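Surface presentation of antigens protein SpaK (PDB 2FM8) acts as a type III secretion chaperone that stores effectors such as SipA, SopA, SopE and SopE2 in the bacterial cytoplasm, keeping them ready for secretion into host cells. Local coordinates at residues Glu79-Ala84 and Tyr123-Val128. Residues are numbered along the deposited sequence; the frame is centred on the assembly and turned at random.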
loop_
_atom_site.group_PDB
_atom_site.type_symbol
_atom_site.label_atom_id
_atom_site.label_comp_id
_atom_site.label_asym_id
_atom_site.label_seq_id
_atom_site.Cartn_x
_atom_site.Cartn_y
_atom_site.Cartn_z
ATOM N N GLU A 79 -11.685 -2.416 -12.614
ATOM C CA GLU A 79 -12.670 -2.372 -13.674
ATOM C C GLU A 79 -12.049 -2.666 -15.062
ATOM O O GLU A 79 -12.756 -3.073 -15.998
ATOM C CB GLU A 79 -13.503 -1.080 -13.616
ATOM C CG GLU A 79 -12.934 0.113 -14.291
ATOM C CD GLU A 79 -13.943 1.299 -14.372
ATOM O OE1 GLU A 79 -14.753 1.455 -13.403
ATOM O OE2 GLU A 79 -13.896 2.029 -15.409
ATOM N N GLY A 80 -10.734 -2.511 -15.179
ATOM C CA GLY A 80 -10.016 -2.998 -16.345
ATOM C C GLY A 80 -9.832 -1.960 -17.437
ATOM O O GLY A 80 -10.396 -0.859 -17.400
ATOM N N CYS A 81 -9.003 -2.324 -18.401
ATOM C CA CYS A 81 -8.592 -1.423 -19.458
ATOM C C CYS A 81 -8.312 -2.275 -20.691
ATOM O O CYS A 81 -7.335 -3.040 -20.722
ATOM C CB CYS A 81 -7.359 -0.653 -19.040
ATOM S SG CYS A 81 -6.730 0.383 -20.316
ATOM N N HIS A 82 -9.170 -2.133 -21.689
ATOM C CA HIS A 82 -9.163 -3.001 -22.864
ATOM C C HIS A 82 -7.920 -2.846 -23.757
ATOM O O HIS A 82 -7.660 -3.729 -24.550
ATOM C CB HIS A 82 -10.417 -2.764 -23.738
ATOM C CG HIS A 82 -11.721 -3.016 -23.039
ATOM N ND1 HIS A 82 -12.080 -4.251 -22.537
ATOM C CD2 HIS A 82 -12.767 -2.189 -22.781
ATOM C CE1 HIS A 82 -13.283 -4.171 -21.987
ATOM N NE2 HIS A 82 -13.719 -2.927 -22.114
ATOM N N PHE A 83 -7.172 -1.749 -23.639
ATOM C CA PHE A 83 -6.018 -1.497 -24.538
ATOM C C PHE A 83 -4.647 -1.753 -23.875
ATOM O O PHE A 83 -3.591 -1.591 -24.505
ATOM C CB PHE A 83 -6.088 -0.092 -25.189
ATOM C CG PHE A 83 -6.136 1.037 -24.198
ATOM C CD1 PHE A 83 -4.976 1.514 -23.611
ATOM C CD2 PHE A 83 -7.346 1.600 -23.824
ATOM C CE1 PHE A 83 -5.025 2.539 -22.667
ATOM C CE2 PHE A 83 -7.395 2.619 -22.877
ATOM C CZ PHE A 83 -6.238 3.088 -22.310
ATOM N N ALA A 84 -4.674 -2.182 -22.622
ATOM C CA ALA A 84 -3.473 -2.466 -21.868
ATOM C C ALA A 84 -3.172 -3.968 -21.866
ATOM O O ALA A 84 -4.079 -4.816 -21.832
ATOM C CB ALA A 84 -3.611 -1.961 -20.434
ATOM N N TYR A 123 -6.976 9.110 -21.878
ATOM C CA TYR A 123 -7.528 10.411 -21.466
ATOM C C TYR A 123 -8.713 10.275 -20.495
ATOM O O TYR A 123 -8.775 10.967 -19.467
ATOM C CB TYR A 123 -7.934 11.224 -22.713
ATOM C CG TYR A 123 -8.430 12.608 -22.412
ATOM C CD1 TYR A 123 -7.551 13.685 -22.333
ATOM C CD2 TYR A 123 -9.778 12.847 -22.180
ATOM C CE1 TYR A 123 -8.004 14.961 -22.033
ATOM C CE2 TYR A 123 -10.245 14.146 -21.876
ATOM C CZ TYR A 123 -9.350 15.194 -21.810
ATOM O OH TYR A 123 -9.799 16.474 -21.526
ATOM N N ASN A 124 -9.689 9.438 -20.858
ATOM C CA ASN A 124 -10.836 9.201 -20.022
ATOM C C ASN A 124 -10.411 8.747 -18.601
ATOM O O ASN A 124 -10.881 9.273 -17.579
ATOM C CB ASN A 124 -11.699 8.080 -20.616
ATOM C CG ASN A 124 -12.600 8.528 -21.724
ATOM O OD1 ASN A 124 -12.823 9.706 -21.957
ATOM N ND2 ASN A 124 -13.150 7.549 -22.426
ATOM N N TYR A 125 -9.515 7.773 -18.537
ATOM C CA TYR A 125 -9.054 7.300 -17.222
ATOM C C TYR A 125 -8.236 8.327 -16.494
ATOM O O TYR A 125 -8.306 8.421 -15.277
ATOM C CB TYR A 125 -8.250 6.016 -17.324
ATOM C CG TYR A 125 -9.049 4.830 -17.746
ATOM C CD1 TYR A 125 -9.959 4.208 -16.888
ATOM C CD2 TYR A 125 -8.857 4.292 -19.002
ATOM C CE1 TYR A 125 -10.660 3.048 -17.325
ATOM C CE2 TYR A 125 -9.545 3.190 -19.434
ATOM C CZ TYR A 125 -10.437 2.588 -18.622
ATOM O OH TYR A 125 -11.065 1.478 -19.173
ATOM N N LEU A 126 -7.440 9.091 -17.211
ATOM C CA LEU A 126 -6.719 10.183 -16.574
ATOM C C LEU A 126 -7.668 11.155 -15.855
ATOM O O LEU A 126 -7.391 11.562 -14.751
ATOM C CB LEU A 126 -5.826 10.930 -17.574
ATOM C CG LEU A 126 -5.110 12.156 -16.981
ATOM C CD1 LEU A 126 -4.113 11.747 -15.887
ATOM C CD2 LEU A 126 -4.379 12.926 -18.034
ATOM N N GLU A 127 -8.774 11.537 -16.499
ATOM C CA GLU A 127 -9.778 12.372 -15.858
ATOM C C GLU A 127 -10.286 11.752 -14.576
ATOM O O GLU A 127 -10.347 12.400 -13.543
ATOM C CB GLU A 127 -10.988 12.623 -16.778
ATOM C CG GLU A 127 -10.959 13.939 -17.396
ATOM C CD GLU A 127 -12.148 14.238 -18.322
ATOM O OE1 GLU A 127 -12.745 15.313 -18.129
ATOM O OE2 GLU A 127 -12.456 13.423 -19.213
ATOM N N VAL A 128 -10.658 10.491 -14.669
ATOM C CA VAL A 128 -11.239 9.786 -13.541
ATOM C C VAL A 128 -10.255 9.591 -12.393
ATOM O O VAL A 128 -10.573 9.865 -11.229
ATOM C CB VAL A 128 -11.888 8.468 -14.077
ATOM C CG1 VAL A 128 -12.031 7.464 -13.061
ATOM C CG2 VAL A 128 -13.251 8.815 -14.726
#
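Glu79 reaches toward the helix and brings one carboxylate oxygen to the edge of the Tyr125 ring, with OE2 3.9 Å from CE1 and near the ring plane; carboxylate and ring planes are 73° apart. From CG outward the glutamate chain is extended, a shape that suits a long polar residue at an exposed margin: its methylenes span the gap while the charge remains near solvent.

Gly80 is where the chain turns out of helix 62-78. With phi at 94° a beta carbon would collide with Glu79 O, a strain that glycine avoids. The turned backbone presents Gly80 O to the phenol of Tyr125, 3.0 Å from OH.

This contact ties the loop between helix 62-78 and strand 90-94 to the long helix 112-132 in the alpha+beta fold of this class IB type III secretion chaperone, in which helices pack with an antiparallel sheet. Tyr125 makes all the close contacts from the helix side. Its CG, anti to the carbonyl carbon (chi1 -68°), sends the ring across the 9.0 Å between its CA and that of Cys81, the hydroxyl meeting backbone and the ring carbons meeting sulfur and phenylalanine.

Cys81 opens a type I beta turn ending at Ala84. With SG anti to the backbone N (chi1 176°), the sulfur makes an oblique sulfur-aromatic contact, 5.0 Å from the Tyr125 ring centroid. The same SG sits over the centre of one face of the Phe83 ring, so this small, buried, polarisable residue touches both rings.

Phe83 brings CE2 to 4.1 Å from CE2 of Tyr125, at the tyrosine's ring edge. Its buried ring also packs on Ala118 and Phe122 of helix 112-132 and on Phe108, surroundings suited to a large apolar side chain.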